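Local coordinates for protein endoglucanase A (PDB 1EDG) that hydrolyses internal beta-1,4-glucosidic bonds of cellulose, being the catalytic domain of a clostridial glycosyl hydrolase family 5 endoglucanase with a TIM-barrel fold, at residues 198-203 against 219-224; 119-124 against 166-171; 248-253 against 300-305. All coordinates share one frame; numbering follows the deposited sequence.

Contact 1: 198-203 against 219-224; sequences QLNQDF and LMCPGY
Asn200 and Phe203 of helix 187-209 rest on Leu219, Cys221 and Pro222 of strand 219-222, the fifth strand of the TIM barrel, so the contact joins a barrel strand to the helix that precedes it in the chain. The short segments run antiparallel, at 170°, with their axes 9.2 Å apart. Asn200 carries the polar part. Its amide reaches across Cys221 toward the C-terminal end of the strand, and Asn200 ND2 donates to Pro222 O at 3.1 Å in a fairly straight bond (156° at the hydrogen). Pro222 O lies almost in the plane of the Asn200 amide, and ND2 approaches it nearly along the axis of the Pro222 carbonyl. The other branch, Asn200 OD1, accepts from a water at 2.8 Å, and this water also donates to Met220 O at 3.0 Å. Both ends of the buried amide are thus tied to the strand backbone, which fixes the flip of the group. Asn200 OD1 also lies 3.6 Å from Cys221 CB. One helical turn on, Phe203 has CG swung away from its backbone N (chi1 155°), a setting that sends the ring down to the strand. Phe203 CE2 leads, 4.0 Å from Leu219 CB, while Cys221 SG meets the ring at its edge, 5.4 Å from the centroid. Leu219 and Cys221 face the helix, whereas Met220 points the other way and packs on Ile164 and Glu166. Around this core, Phe165 of strand 163-166 touches Phe203 and Leu219, and Ile145 and Trp149 of helix 138-155 also meet Phe203.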
loop_
_atom_site.group_PDB
_atom_site.type_symbol
_atom_site.label_atom_id
_atom_site.label_comp_id
_atom_site.label_asym_id
_atom_site.label_seq_id
_atom_site.Cartn_x
_atom_site.Cartn_y
_atom_site.Cartn_z
ATOM N N GLN A 198 -9.419 -4.681 16.799
ATOM C CA GLN A 198 -8.622 -4.726 18.025
ATOM C C GLN A 198 -7.127 -4.556 17.745
ATOM O O GLN A 198 -6.446 -3.787 18.426
ATOM C CB GLN A 198 -8.878 -6.035 18.785
ATOM C CG GLN A 198 -10.323 -6.190 19.301
ATOM C CD GLN A 198 -10.592 -7.547 19.958
ATOM O OE1 GLN A 198 -11.459 -8.309 19.513
ATOM N NE2 GLN A 198 -9.853 -7.850 21.021
ATOM N N LEU A 199 -6.621 -5.253 16.732
ATOM C CA LEU A 199 -5.206 -5.152 16.380
ATOM C C LEU A 199 -4.822 -3.750 15.895
ATOM O O LEU A 199 -3.745 -3.248 16.227
ATOM C CB LEU A 199 -4.825 -6.235 15.369
ATOM C CG LEU A 199 -4.910 -7.663 15.932
ATOM C CD1 LEU A 199 -4.693 -8.681 14.820
ATOM C CD2 LEU A 199 -3.910 -7.859 17.065
ATOM N N ASN A 200 -5.712 -3.103 15.146
ATOM C CA ASN A 200 -5.459 -1.737 14.682
ATOM C C ASN A 200 -5.358 -0.823 15.905
ATOM O O ASN A 200 -4.493 0.055 15.980
ATOM C CB ASN A 200 -6.587 -1.260 13.758
ATOM C CG ASN A 200 -6.346 -1.617 12.307
ATOM O OD1 ASN A 200 -5.200 -1.647 11.850
ATOM N ND2 ASN A 200 -7.419 -1.861 11.566
ATOM N N GLN A 201 -6.234 -1.057 16.881
ATOM C CA GLN A 201 -6.243 -0.279 18.113
ATOM C C GLN A 201 -4.937 -0.477 18.894
ATOM O O GLN A 201 -4.349 0.489 19.384
ATOM C CB GLN A 201 -7.451 -0.664 18.975
ATOM C CG GLN A 201 -7.610 0.189 20.213
ATOM C CD GLN A 201 -7.904 1.642 19.889
ATOM O OE1 GLN A 201 -9.004 1.972 19.450
ATOM N NE2 GLN A 201 -6.932 2.512 20.105
ATOM N N ASP A 202 -4.474 -1.721 18.995
ATOM C CA ASP A 202 -3.224 -2.015 19.708
ATOM C C ASP A 202 -2.033 -1.332 19.022
ATOM O O ASP A 202 -1.150 -0.796 19.689
ATOM C CB ASP A 202 -2.984 -3.528 19.786
ATOM C CG ASP A 202 -3.990 -4.238 20.688
ATOM O OD1 ASP A 202 -4.406 -3.651 21.711
ATOM O OD2 ASP A 202 -4.371 -5.384 20.372
ATOM N N PHE A 203 -2.025 -1.370 17.689
ATOM C CA PHE A 203 -0.980 -0.744 16.873
ATOM C C PHE A 203 -0.904 0.752 17.194
ATOM O O PHE A 203 0.172 1.279 17.500
ATOM C CB PHE A 203 -1.292 -0.989 15.384
ATOM C CG PHE A 203 -0.702 0.031 14.441
ATOM C CD1 PHE A 203 0.673 0.245 14.379
ATOM C CD2 PHE A 203 -1.534 0.765 13.602
ATOM C CE1 PHE A 203 1.213 1.178 13.490
ATOM C CE2 PHE A 203 -1.009 1.699 12.709
ATOM C CZ PHE A 203 0.369 1.909 12.652
ATOM N N LEU A 219 -0.944 7.617 10.807
ATOM C CA LEU A 219 -0.936 6.162 10.859
ATOM C C LEU A 219 -1.988 5.624 9.888
ATOM O O LEU A 219 -3.038 6.235 9.722
ATOM C CB LEU A 219 -1.254 5.687 12.286
ATOM C CG LEU A 219 -0.378 6.248 13.415
ATOM C CD1 LEU A 219 -0.858 5.738 14.774
ATOM C CD2 LEU A 219 1.086 5.861 13.196
ATOM N N MET A 220 -1.709 4.490 9.249
ATOM C CA MET A 220 -2.646 3.889 8.303
ATOM C C MET A 220 -3.225 2.588 8.845
ATOM O O MET A 220 -2.501 1.761 9.414
ATOM C CB MET A 220 -1.958 3.619 6.960
ATOM C CG MET A 220 -1.672 4.867 6.145
ATOM S SD MET A 220 -0.545 4.553 4.752
ATOM C CE MET A 220 -1.537 3.468 3.715
ATOM N N CYS A 221 -4.524 2.394 8.625
ATOM C CA CYS A 221 -5.219 1.201 9.087
ATOM C C CYS A 221 -6.139 0.625 8.014
ATOM O O CYS A 221 -6.948 1.353 7.428
ATOM C CB CYS A 221 -6.066 1.528 10.323
ATOM S SG CYS A 221 -5.135 2.138 11.732
ATOM N N PRO A 222 -5.973 -0.668 7.681
ATOM C CA PRO A 222 -6.794 -1.343 6.680
ATOM C C PRO A 222 -7.930 -2.118 7.363
ATOM O O PRO A 222 -7.922 -2.304 8.590
ATOM C CB PRO A 222 -5.810 -2.321 6.045
ATOM C CG PRO A 222 -5.005 -2.757 7.220
ATOM C CD PRO A 222 -4.757 -1.461 7.975
ATOM N N GLY A 223 -8.913 -2.509 6.561
ATOM C CA GLY A 223 -10.014 -3.326 7.036
ATOM C C GLY A 223 -9.667 -4.723 6.546
ATOM O O GLY A 223 -8.535 -4.956 6.115
ATOM N N TYR A 224 -10.625 -5.643 6.560
ATOM C CA TYR A 224 -10.384 -7.019 6.111
ATOM C C TYR A 224 -9.766 -7.072 4.702
ATOM O O TYR A 224 -10.342 -6.541 3.743
ATOM C CB TYR A 224 -11.690 -7.827 6.155
ATOM C CG TYR A 224 -11.498 -9.323 5.997
ATOM C CD1 TYR A 224 -11.141 -10.118 7.084
ATOM C CD2 TYR A 224 -11.645 -9.933 4.757
ATOM C CE1 TYR A 224 -10.926 -11.487 6.935
ATOM C CE2 TYR A 224 -11.432 -11.298 4.594
ATOM C CZ TYR A 224 -11.069 -12.071 5.685
ATOM O OH TYR A 224 -10.809 -13.411 5.504
HETATM O O HOH W 1 -2.759 -0.940 10.689
#

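Contact 2: 119-124 against 166-171; sequences LNTHHD and EGMNEP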
loop_
_atom_site.group_PDB
_atom_site.type_symbol
_atom_site.label_atom_id
_atom_site.label_comp_id
_atom_site.label_asym_id
_atom_site.label_seq_id
_atom_site.Cartn_x
_atom_site.Cartn_y
_atom_site.Cartn_z
ATOM N N LEU A 119 6.046 2.879 5.947
ATOM C CA LEU A 119 6.675 1.648 6.437
ATOM C C LEU A 119 5.552 0.790 7.033
ATOM O O LEU A 119 4.745 1.295 7.810
ATOM C CB LEU A 119 7.676 1.975 7.547
ATOM C CG LEU A 119 9.141 1.543 7.490
ATOM C CD1 LEU A 119 9.663 1.545 8.902
ATOM C CD2 LEU A 119 9.320 0.165 6.879
ATOM N N ASN A 120 5.519 -0.503 6.720
ATOM C CA ASN A 120 4.458 -1.368 7.243
ATOM C C ASN A 120 4.973 -2.730 7.714
ATOM O O ASN A 120 6.182 -2.899 7.935
ATOM C CB ASN A 120 3.391 -1.594 6.144
ATOM C CG ASN A 120 3.798 -2.664 5.090
ATOM O OD1 ASN A 120 4.847 -3.307 5.183
ATOM N ND2 ASN A 120 2.937 -2.873 4.115
ATOM N N THR A 121 4.029 -3.623 8.024
ATOM C CA THR A 121 4.352 -5.024 8.294
ATOM C C THR A 121 3.606 -5.597 7.084
ATOM O O THR A 121 2.499 -5.132 6.752
ATOM C CB THR A 121 3.792 -5.618 9.625
ATOM O OG1 THR A 121 2.360 -5.626 9.615
ATOM C CG2 THR A 121 4.332 -4.864 10.815
ATOM N N HIS A 122 4.209 -6.552 6.382
ATOM C CA HIS A 122 3.588 -7.086 5.184
ATOM C C HIS A 122 3.119 -8.532 5.281
ATOM O O HIS A 122 2.049 -8.792 5.834
ATOM C CB HIS A 122 4.519 -6.867 3.982
ATOM C CG HIS A 122 3.799 -6.578 2.701
ATOM N ND1 HIS A 122 3.621 -7.523 1.710
ATOM C CD2 HIS A 122 3.230 -5.442 2.238
ATOM C CE1 HIS A 122 2.977 -6.978 0.692
ATOM N NE2 HIS A 122 2.731 -5.715 0.990
ATOM N N HIS A 123 3.906 -9.477 4.765
ATOM C CA HIS A 123 3.516 -10.890 4.795
ATOM C C HIS A 123 3.837 -11.490 6.167
ATOM O O HIS A 123 4.706 -12.361 6.300
ATOM C CB HIS A 123 4.225 -11.672 3.681
ATOM C CG HIS A 123 3.815 -11.266 2.295
ATOM N ND1 HIS A 123 4.730 -11.024 1.288
ATOM C CD2 HIS A 123 2.592 -11.104 1.736
ATOM C CE1 HIS A 123 4.086 -10.738 0.170
ATOM N NE2 HIS A 123 2.789 -10.781 0.414
ATOM N N ASP A 124 3.149 -10.990 7.192
ATOM C CA ASP A 124 3.360 -11.450 8.557
ATOM C C ASP A 124 2.140 -12.138 9.166
ATOM O O ASP A 124 2.036 -12.259 10.385
ATOM C CB ASP A 124 3.833 -10.293 9.439
ATOM C CG ASP A 124 5.275 -9.894 9.159
ATOM O OD1 ASP A 124 6.019 -10.714 8.575
ATOM O OD2 ASP A 124 5.677 -8.777 9.547
ATOM N N GLU A 166 2.171 2.042 8.655
ATOM C CA GLU A 166 1.003 1.271 8.232
ATOM C C GLU A 166 1.070 -0.024 9.060
ATOM O O GLU A 166 1.876 -0.912 8.772
ATOM C CB GLU A 166 1.092 0.969 6.738
ATOM C CG GLU A 166 -0.046 0.136 6.175
ATOM C CD GLU A 166 0.219 -0.290 4.737
ATOM O OE1 GLU A 166 0.710 0.538 3.952
ATOM O OE2 GLU A 166 -0.054 -1.452 4.385
ATOM N N GLY A 167 0.218 -0.118 10.076
ATOM C CA GLY A 167 0.229 -1.253 10.982
ATOM C C GLY A 167 0.241 -2.648 10.389
ATOM O O GLY A 167 1.079 -3.479 10.771
ATOM N N MET A 168 -0.713 -2.924 9.503
ATOM C CA MET A 168 -0.841 -4.226 8.844
ATOM C C MET A 168 -1.104 -4.017 7.363
ATOM O O MET A 168 -1.599 -2.961 6.956
ATOM C CB MET A 168 -1.999 -5.031 9.444
ATOM C CG MET A 168 -1.807 -5.383 10.912
ATOM S SD MET A 168 -3.260 -6.152 11.655
ATOM C CE MET A 168 -4.263 -4.694 11.957
ATOM N N ASN A 169 -0.808 -5.037 6.565
ATOM C CA ASN A 169 -0.996 -4.981 5.119
ATOM C C ASN A 169 -2.387 -5.448 4.679
ATOM O O ASN A 169 -3.282 -4.628 4.435
ATOM C CB ASN A 169 0.111 -5.805 4.435
ATOM C CG ASN A 169 -0.050 -5.856 2.929
ATOM O OD1 ASN A 169 -0.210 -4.828 2.276
ATOM N ND2 ASN A 169 -0.010 -7.059 2.365
ATOM N N GLU A 170 -2.565 -6.757 4.547
ATOM C CA GLU A 170 -3.845 -7.339 4.150
ATOM C C GLU A 170 -4.252 -8.415 5.161
ATOM O O GLU A 170 -4.313 -9.600 4.828
ATOM C CB GLU A 170 -3.753 -7.930 2.731
ATOM C CG GLU A 170 -3.550 -6.880 1.635
ATOM C CD GLU A 170 -3.479 -7.462 0.225
ATOM O OE1 GLU A 170 -3.392 -8.694 0.054
ATOM O OE2 GLU A 170 -3.508 -6.668 -0.736
ATOM N N PRO A 171 -4.545 -8.013 6.409
ATOM C CA PRO A 171 -4.940 -8.988 7.441
ATOM C C PRO A 171 -6.157 -9.779 6.957
ATOM O O PRO A 171 -7.145 -9.205 6.490
ATOM C CB PRO A 171 -5.231 -8.105 8.655
ATOM C CG PRO A 171 -5.698 -6.818 8.036
ATOM C CD PRO A 171 -4.760 -6.629 6.871
HETATM O O HOH W 2 0.806 -7.352 7.851
HETATM O O HOH W 3 -0.889 -9.097 5.172
#
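His122 and Asn169 meet as a stacked ring and amide, their planes 21° apart, with Asn169 ND2 3.3 Å above the imidazole and over its centre. Asn169 gets there with CG anti to its backbone N (chi1 177°), which carries the amide across the gap between segments 166-171 and 119-124, and its CB adds an off-centre CH-pi contact to the same ring. NE2 of His122 is close to the amide atoms, but the angles are too poor for a hydrogen bond. Asn120 and Glu166, in contrast, lie side by side and point the same way, with amide and carboxylate planes almost perpendicular (86°). Their link, Asn120 ND2 to Glu166 OE2 at 3.3 Å, is weak; stronger partners are Val82 N for Asn120 OD1 and Arg79 for Glu166. The backbones are joined by Glu166 N to Leu119 O at 2.8 Å. Thr121 OG1 donates to Gly167 O, also at 2.8 Å, and accepts from a water that donates to His122 O and accepts from Asn169 N. A second water joins His122 O to Glu170 N. Asn169, Glu170 and Pro171 match the Asn-Glu-Pro signature of family 5 just beyond the C-terminal end of the fourth barrel strand, where the active site of these enzymes lies. The mix of flat polar groups, waters and the nearby Arg79 is consistent with a polar site in which hydrogen bonds and ring-amide stacking dominate between these two segments.

Contact 3: 248-253 against 300-305; sequences KIIVSV and GIPVII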
loop_
_atom_site.group_PDB
_atom_site.type_symbol
_atom_site.label_atom_id
_atom_site.label_comp_id
_atom_site.label_asym_id
_atom_site.label_seq_id
_atom_site.Cartn_x
_atom_site.Cartn_y
_atom_site.Cartn_z
ATOM N N LYS A 248 -5.716 12.050 12.530
ATOM C CA LYS A 248 -4.376 11.562 12.188
ATOM C C LYS A 248 -4.354 10.099 11.726
ATOM O O LYS A 248 -3.281 9.509 11.576
ATOM C CB LYS A 248 -3.413 11.746 13.366
ATOM C CG LYS A 248 -2.974 13.182 13.591
ATOM C CD LYS A 248 -2.204 13.696 12.391
ATOM C CE LYS A 248 -1.678 15.096 12.618
ATOM N NZ LYS A 248 -2.788 16.077 12.679
ATOM N N ILE A 249 -5.531 9.513 11.517
ATOM C CA ILE A 249 -5.628 8.119 11.078
ATOM C C ILE A 249 -6.120 8.075 9.633
ATOM O O ILE A 249 -7.155 8.656 9.294
ATOM C CB ILE A 249 -6.592 7.274 11.978
ATOM C CG1 ILE A 249 -6.194 7.374 13.461
ATOM C CG2 ILE A 249 -6.593 5.818 11.523
ATOM C CD1 ILE A 249 -4.802 6.891 13.766
ATOM N N ILE A 250 -5.360 7.389 8.787
ATOM C CA ILE A 250 -5.663 7.254 7.366
ATOM C C ILE A 250 -6.165 5.838 7.060
ATOM O O ILE A 250 -5.581 4.854 7.526
ATOM C CB ILE A 250 -4.386 7.514 6.517
ATOM C CG1 ILE A 250 -3.825 8.901 6.815
ATOM C CG2 ILE A 250 -4.687 7.370 5.028
ATOM C CD1 ILE A 250 -2.464 9.148 6.190
ATOM N N VAL A 251 -7.238 5.736 6.282
ATOM C CA VAL A 251 -7.783 4.438 5.900
ATOM C C VAL A 251 -6.968 3.903 4.717
ATOM O O VAL A 251 -6.694 4.636 3.758
ATOM C CB VAL A 251 -9.266 4.553 5.470
ATOM C CG1 VAL A 251 -9.828 3.186 5.119
ATOM C CG2 VAL A 251 -10.078 5.210 6.576
ATOM N N SER A 252 -6.608 2.627 4.778
ATOM C CA SER A 252 -5.831 1.988 3.727
ATOM C C SER A 252 -6.672 1.001 2.924
ATOM O O SER A 252 -7.368 0.162 3.502
ATOM C CB SER A 252 -4.650 1.245 4.358
ATOM O OG SER A 252 -3.955 0.472 3.393
ATOM N N VAL A 253 -6.650 1.120 1.599
ATOM C CA VAL A 253 -7.377 0.189 0.743
ATOM C C VAL A 253 -6.489 -0.214 -0.425
ATOM O O VAL A 253 -5.604 0.547 -0.834
ATOM C CB VAL A 253 -8.715 0.758 0.168
ATOM C CG1 VAL A 253 -9.618 1.276 1.287
ATOM C CG2 VAL A 253 -8.453 1.827 -0.855
ATOM N N GLY A 300 -13.889 14.546 4.767
ATOM C CA GLY A 300 -12.581 14.975 5.237
ATOM C C GLY A 300 -11.689 13.974 5.958
ATOM O O GLY A 300 -10.758 14.382 6.665
ATOM N N ILE A 301 -11.985 12.682 5.829
ATOM C CA ILE A 301 -11.168 11.633 6.449
ATOM C C ILE A 301 -10.302 11.088 5.314
ATOM O O ILE A 301 -10.826 10.628 4.294
ATOM C CB ILE A 301 -12.044 10.513 7.055
ATOM C CG1 ILE A 301 -12.879 11.089 8.204
ATOM C CG2 ILE A 301 -11.169 9.375 7.583
ATOM C CD1 ILE A 301 -14.019 10.220 8.603
ATOM N N PRO A 302 -8.966 11.165 5.464
ATOM C CA PRO A 302 -8.058 10.681 4.419
ATOM C C PRO A 302 -8.065 9.179 4.138
ATOM O O PRO A 302 -8.178 8.358 5.060
ATOM C CB PRO A 302 -6.695 11.177 4.898
ATOM C CG PRO A 302 -6.828 11.188 6.372
ATOM C CD PRO A 302 -8.213 11.717 6.606
ATOM N N VAL A 303 -7.929 8.844 2.853
ATOM C CA VAL A 303 -7.877 7.464 2.376
ATOM C C VAL A 303 -6.755 7.356 1.330
ATOM O O VAL A 303 -6.565 8.257 0.501
ATOM C CB VAL A 303 -9.207 7.031 1.706
ATOM C CG1 VAL A 303 -9.107 5.578 1.229
ATOM C CG2 VAL A 303 -10.380 7.179 2.674
ATOM N N ILE A 304 -6.002 6.263 1.393
ATOM C CA ILE A 304 -4.915 6.027 0.453
ATOM C C ILE A 304 -5.080 4.652 -0.184
ATOM O O ILE A 304 -5.331 3.666 0.516
ATOM C CB ILE A 304 -3.517 6.078 1.159
ATOM C CG1 ILE A 304 -3.151 7.510 1.553
ATOM C CG2 ILE A 304 -2.434 5.485 0.258
ATOM C CD1 ILE A 304 -1.848 7.613 2.328
ATOM N N ILE A 305 -5.050 4.606 -1.514
ATOM C CA ILE A 305 -5.105 3.332 -2.231
ATOM C C ILE A 305 -3.612 2.958 -2.286
ATOM O O ILE A 305 -2.860 3.451 -3.139
ATOM C CB ILE A 305 -5.704 3.480 -3.658
ATOM C CG1 ILE A 305 -7.191 3.857 -3.568
ATOM C CG2 ILE A 305 -5.551 2.172 -4.439
ATOM C CD1 ILE A 305 -7.858 4.124 -4.905
#
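Val253, Ile250 and Ile304 bury the most surface where strands 249-254 and 303-308, the sixth and seventh of the TIM barrel, run parallel. Val253 meets Ile305 on the face shared with Val251 and Val303. With Val253 CG1 anti to the carbonyl carbon (chi1 -54°), Val253 CG2 falls between the backbone N and the carbonyl carbon and comes within 3.6 Å of Ile305 CG1, while CG1 turns to Val303. Helix 279-297 covers this face, with Ile292 touching both Val253 and Val303. Ile250 divides its two branches. Ile250 CG1 lies 3.8 Å from Pro302 CG, the two side chains crossing at about a right angle, and Ile250 CG2 reaches Ile304 CG1, also at 3.8 Å. Ile304 in turn touches Leu29 of helix 21-29, and Ile250 packs on Met220 of the adjoining fifth strand. Between the side chains the backbone forms the regular parallel ladder: Val251 N to Pro302 O at 3.0 Å, Ile304 N to Val251 O at 3.0 Å, and Val253 N to Ile304 O at 3.1 Å. Past the last of these bonds, Ile305 CA makes a CA-H...O contact of 3.2 Å with Val253 O.

All three contacts are buried and reach one closed eight-stranded sheet, but in different settings. Contact 3 joins two neighbouring strands by backbone bonds and purely apolar side chains; contact 1 lays a helix on the outside of a strand, with one asparagine and a water among apolar groups; contact 2, at strand ends and loops, is mainly polar. Contacts 1 and 3 adjoin, strands 219-222 and 249-254 being neighbours paired through Leu219 O with Ile250 N and Cys221 N with Ile250 O. Contacts 1 and 2 touch where Met168 meets Asn200 and, through its O, Pro222, and where Phe203 meets Gly167. Contacts 2 and 3 do not touch.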